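Local coordinates for protein delta toxin (PDB 2YGT) that probably forms pores in target cell membranes, as a haemolytic beta-pore-forming toxin, and binds zinc ions, at residues A[48-53]-A[63-68]; A[157-162]-A[219-224]. One frame throughout, in Å; residues are numbered along the deposited sequence.

Contact 1 of 2, residues A[48-53]-A[63-68]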
# COMPACT_ATOMS: atom_id res chain seq x y z
N VAL A 48 8.23 -7.67 -2.88
CA VAL A 48 9.06 -7.05 -1.85
C VAL A 48 10.48 -6.82 -2.34
O VAL A 48 11.13 -7.74 -2.82
CB VAL A 48 9.09 -7.89 -0.56
CG1 VAL A 48 7.76 -7.80 0.17
CG2 VAL A 48 9.46 -9.34 -0.86
N ASP A 49 10.93 -5.58 -2.24
CA ASP A 49 12.31 -5.25 -2.55
C ASP A 49 13.04 -5.00 -1.24
O ASP A 49 12.77 -4.02 -0.55
CB ASP A 49 12.39 -4.00 -3.44
CG ASP A 49 11.70 -4.19 -4.77
OD1 ASP A 49 11.80 -5.30 -5.35
OD2 ASP A 49 11.07 -3.23 -5.26
N ALA A 50 13.96 -5.89 -0.90
CA ALA A 50 14.75 -5.72 0.31
C ALA A 50 16.13 -5.16 -0.01
O ALA A 50 16.83 -5.66 -0.89
CB ALA A 50 14.87 -7.04 1.05
N SER A 51 16.52 -4.11 0.70
CA SER A 51 17.86 -3.57 0.58
C SER A 51 18.61 -3.80 1.88
O SER A 51 18.42 -3.06 2.85
CB SER A 51 17.83 -2.09 0.25
OG SER A 51 17.42 -1.88 -1.08
N PHE A 52 19.45 -4.83 1.91
CA PHE A 52 20.27 -5.14 3.07
C PHE A 52 21.47 -4.20 3.11
O PHE A 52 22.29 -4.18 2.19
CB PHE A 52 20.76 -6.59 3.02
CG PHE A 52 19.67 -7.61 3.12
CD1 PHE A 52 19.00 -8.04 1.98
CD2 PHE A 52 19.32 -8.16 4.34
CE1 PHE A 52 17.99 -8.98 2.07
CE2 PHE A 52 18.31 -9.11 4.43
CZ PHE A 52 17.64 -9.52 3.29
N VAL A 53 21.57 -3.41 4.17
CA VAL A 53 22.70 -2.51 4.31
C VAL A 53 23.77 -3.13 5.21
O VAL A 53 23.47 -3.57 6.31
CB VAL A 53 22.29 -1.15 4.89
CG1 VAL A 53 23.51 -0.25 5.05
CG2 VAL A 53 21.24 -0.48 4.01
N THR A 63 17.89 -3.30 7.32
CA THR A 63 17.34 -3.69 6.03
C THR A 63 16.10 -2.87 5.69
O THR A 63 15.14 -2.83 6.45
CB THR A 63 16.99 -5.19 6.00
OG1 THR A 63 18.16 -5.97 6.27
CG2 THR A 63 16.44 -5.57 4.63
N ILE A 64 16.14 -2.22 4.53
CA ILE A 64 15.01 -1.43 4.06
C ILE A 64 14.15 -2.27 3.14
O ILE A 64 14.66 -2.89 2.20
CB ILE A 64 15.49 -0.17 3.32
CG1 ILE A 64 16.42 0.65 4.20
CG2 ILE A 64 14.30 0.67 2.88
CD1 ILE A 64 17.11 1.80 3.48
N ILE A 65 12.85 -2.30 3.40
CA ILE A 65 11.94 -3.10 2.59
C ILE A 65 10.88 -2.26 1.88
O ILE A 65 10.09 -1.56 2.51
CB ILE A 65 11.25 -4.19 3.42
CG1 ILE A 65 12.31 -5.12 4.03
CG2 ILE A 65 10.26 -4.98 2.57
CD1 ILE A 65 11.74 -6.12 5.02
N SER A 66 10.87 -2.36 0.55
CA SER A 66 9.86 -1.70 -0.26
C SER A 66 8.78 -2.70 -0.65
O SER A 66 9.06 -3.73 -1.25
CB SER A 66 10.48 -1.07 -1.50
OG SER A 66 9.49 -0.60 -2.40
N LEU A 67 7.54 -2.38 -0.30
CA LEU A 67 6.40 -3.24 -0.60
C LEU A 67 5.61 -2.67 -1.78
O LEU A 67 5.08 -1.56 -1.71
CB LEU A 67 5.51 -3.35 0.64
CG LEU A 67 4.27 -4.24 0.66
CD1 LEU A 67 3.87 -4.53 2.09
CD2 LEU A 67 3.12 -3.59 -0.10
N LYS A 68 5.53 -3.43 -2.87
CA LYS A 68 4.74 -3.04 -4.03
C LYS A 68 3.71 -4.12 -4.34
O LYS A 68 4.04 -5.30 -4.42
CB LYS A 68 5.63 -2.81 -5.26
CG LYS A 68 6.51 -1.58 -5.17

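Contact 2 of 2, residues A[157-162]-A[219-224]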
# COMPACT_ATOMS: atom_id res chain seq x y z
N PRO A 157 -6.28 8.24 -6.38
CA PRO A 157 -7.35 9.19 -6.70
C PRO A 157 -8.63 8.90 -5.93
O PRO A 157 -9.12 7.77 -5.97
CB PRO A 157 -7.56 8.99 -8.21
CG PRO A 157 -6.88 7.69 -8.53
CD PRO A 157 -5.70 7.68 -7.62
N ASP A 158 -9.14 9.90 -5.22
CA ASP A 158 -10.40 9.79 -4.48
C ASP A 158 -10.30 8.97 -3.20
O ASP A 158 -11.30 8.78 -2.51
CB ASP A 158 -11.51 9.24 -5.38
CG ASP A 158 -11.80 10.14 -6.56
OD1 ASP A 158 -11.32 11.30 -6.55
OD2 ASP A 158 -12.50 9.70 -7.50
N TYR A 159 -9.11 8.48 -2.90
CA TYR A 159 -8.87 7.70 -1.68
C TYR A 159 -7.88 8.41 -0.76
O TYR A 159 -7.11 9.26 -1.20
CB TYR A 159 -8.32 6.31 -2.02
CG TYR A 159 -9.34 5.35 -2.59
CD1 TYR A 159 -9.89 5.56 -3.86
CD2 TYR A 159 -9.74 4.22 -1.88
CE1 TYR A 159 -10.82 4.67 -4.38
CE2 TYR A 159 -10.66 3.33 -2.40
CZ TYR A 159 -11.20 3.56 -3.65
OH TYR A 159 -12.11 2.67 -4.17
N ASN A 160 -7.91 8.05 0.51
CA ASN A 160 -6.91 8.50 1.47
C ASN A 160 -6.20 7.31 2.10
O ASN A 160 -6.76 6.22 2.20
CB ASN A 160 -7.55 9.36 2.57
CG ASN A 160 -7.98 10.73 2.06
OD1 ASN A 160 -8.39 11.58 2.85
ND2 ASN A 160 -7.88 10.94 0.76
N THR A 161 -4.96 7.52 2.52
CA THR A 161 -4.20 6.48 3.20
C THR A 161 -3.90 6.89 4.64
O THR A 161 -3.40 7.98 4.90
CB THR A 161 -2.87 6.16 2.47
OG1 THR A 161 -3.16 5.65 1.16
CG2 THR A 161 -2.08 5.11 3.24
N ILE A 162 -4.21 6.00 5.57
CA ILE A 162 -3.88 6.23 6.97
C ILE A 162 -3.09 5.05 7.53
O ILE A 162 -3.44 3.90 7.29
CB ILE A 162 -5.14 6.45 7.82
CG1 ILE A 162 -4.77 6.51 9.30
CG2 ILE A 162 -6.14 5.34 7.57
CD1 ILE A 162 -5.90 6.99 10.19
N SER A 219 -9.07 4.96 -10.54
CA SER A 219 -8.53 3.72 -11.09
C SER A 219 -8.53 2.62 -10.02
O SER A 219 -8.44 1.43 -10.34
CB SER A 219 -7.12 3.93 -11.63
OG SER A 219 -6.29 4.57 -10.67
N LEU A 220 -8.65 3.02 -8.76
CA LEU A 220 -8.76 2.06 -7.67
C LEU A 220 -10.09 1.30 -7.73
O LEU A 220 -10.22 0.22 -7.16
CB LEU A 220 -8.61 2.76 -6.31
CG LEU A 220 -7.18 2.89 -5.78
CD1 LEU A 220 -6.29 3.63 -6.77
CD2 LEU A 220 -7.17 3.58 -4.43
N ILE A 221 -11.06 1.88 -8.43
CA ILE A 221 -12.37 1.25 -8.57
C ILE A 221 -12.50 0.47 -9.88
O ILE A 221 -13.07 -0.62 -9.91
CB ILE A 221 -13.52 2.28 -8.46
CG1 ILE A 221 -13.65 2.78 -7.03
CG2 ILE A 221 -14.83 1.67 -8.93
CD1 ILE A 221 -14.68 3.87 -6.85
N THR A 222 -11.96 1.02 -10.96
CA THR A 222 -12.06 0.38 -12.27
C THR A 222 -11.04 -0.74 -12.45
O THR A 222 -11.32 -1.74 -13.11
CB THR A 222 -11.92 1.40 -13.42
OG1 THR A 222 -10.68 2.11 -13.29
CG2 THR A 222 -13.08 2.39 -13.42
N GLY A 223 -9.85 -0.57 -11.87
CA GLY A 223 -8.79 -1.54 -12.03
C GLY A 223 -8.39 -2.21 -10.72
O GLY A 223 -8.54 -3.42 -10.56
N GLY A 224 -7.88 -1.41 -9.79
CA GLY A 224 -7.42 -1.92 -8.51
C GLY A 224 -6.41 -1.00 -7.86
O GLY A 224 -6.03 0.03 -8.43

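Contact 1 of 2, residues A[48-53]-A[63-68]
Residues 48-53 and 63-68 belong to the two strands of a beta hairpin in the large antiparallel sheet of this beta-pore-forming toxin, with Phe52 beside Thr63 near the turn. Strands 45-54 and 61-72 run antiparallel here, 167° between segment directions. Asp49 and Ser66 form a hydrogen-bonded pair: Asp49 N reaches Ser66 O at 2.8 Å, and Ser66 N returns to Asp49 O. Ser51 and Ile64 form the next such pair, with Ser51 N 2.7 Å from Ile64 O. Asp49 and Ser66 also touch through their CB atoms, but their polar ends turn to other strands: Asp49 OD1 bonds Thr35 OG1, and Ser66 OG bonds Asn228 ND2. The three-stranded sheet of 121-128, 134-137 and 148-155 lies against this face, where Ile64 touches Ile126 and Ser66 touches Lys150 and Ile152. Val48, Ala50, Phe52, Thr63 and Ile65 point to the other face. Val48 CB meets Ile65 CG2 there, and Ala50 CB meets Ile65 CG1. Thr63 runs alongside the Phe52 ring. At chi1 -59° it turns OG1 beside its own N, and the CG2 methyl then stands over a face of the Phe52 ring, in a CH-pi contact 4.0 Å from the ring centroid.

Contact 2 of 2, residues A[157-162]-A[219-224]
Leu220 lies over one face of the Tyr159 ring; the two side chains reach toward each other from facing backbones and overlap. The methyl CD2 of Leu220 does most of the touching. It stands 3.5 Å from the Tyr159 ring centroid, 18° off the ring normal, which makes a close CH-pi contact. It is offset toward the rim, and Tyr159 CG is among its nearest ring atoms. Leu220 CB follows on the same face, at the rim, 3.5 Å from Tyr159 CE1. Ile221 comes to the same ring from a different side. Its side chain crosses that of Tyr159 at about a right angle, and CG1 lies at the ring edge, 3.3 Å from Tyr159 OH. A chi1 of -71° swings this branch beside the Ile221 backbone N, and the end of the chain comes nearer to the tyrosine than its CB direction alone would bring it. The hydroxyl itself is hydrogen-bonded to Pro90 O, which ties the ring to strand 84-99. Phe177 adds an edge-to-face ring contact to Tyr159. Pro157 extends the apolar patch, with its CD 4.2 Å from Leu220 CD1. Pro157 CG also makes a van der Waals approach to Ser219 OG. No hydrogen bond joins the two segments directly. Ser218 links them from just outside, since its OG bonds both Pro157 O and Leu220 N. Ser219 O, at the start of the helix, accepts from both Gly223 N and Gly224 N beyond its end. The single short helix, 219-222, thus packs on the start of strand 159-166 in the mostly antiparallel beta fold of the leukocidin/haemolysin family.

The two contacts lie in series along the chain. Their centres are 24 Å apart and their nearest atoms about 11 Å apart, so they do not touch. Contact 1 pairs neighbouring strands within one sheet, through backbone bonds. Contact 2 brings together segments 57 residues apart in sequence, through side chains. Strand 224-235 connects them: it follows helix 219-222 of contact 2 and lines up beside strand 61-72 of contact 1. Only contact 1 is near a metal. The side chain of Phe52 is about 5 Å from a bound zinc ion, whose site includes Asp54 and His286. Contact 2 lies away from the zinc sites.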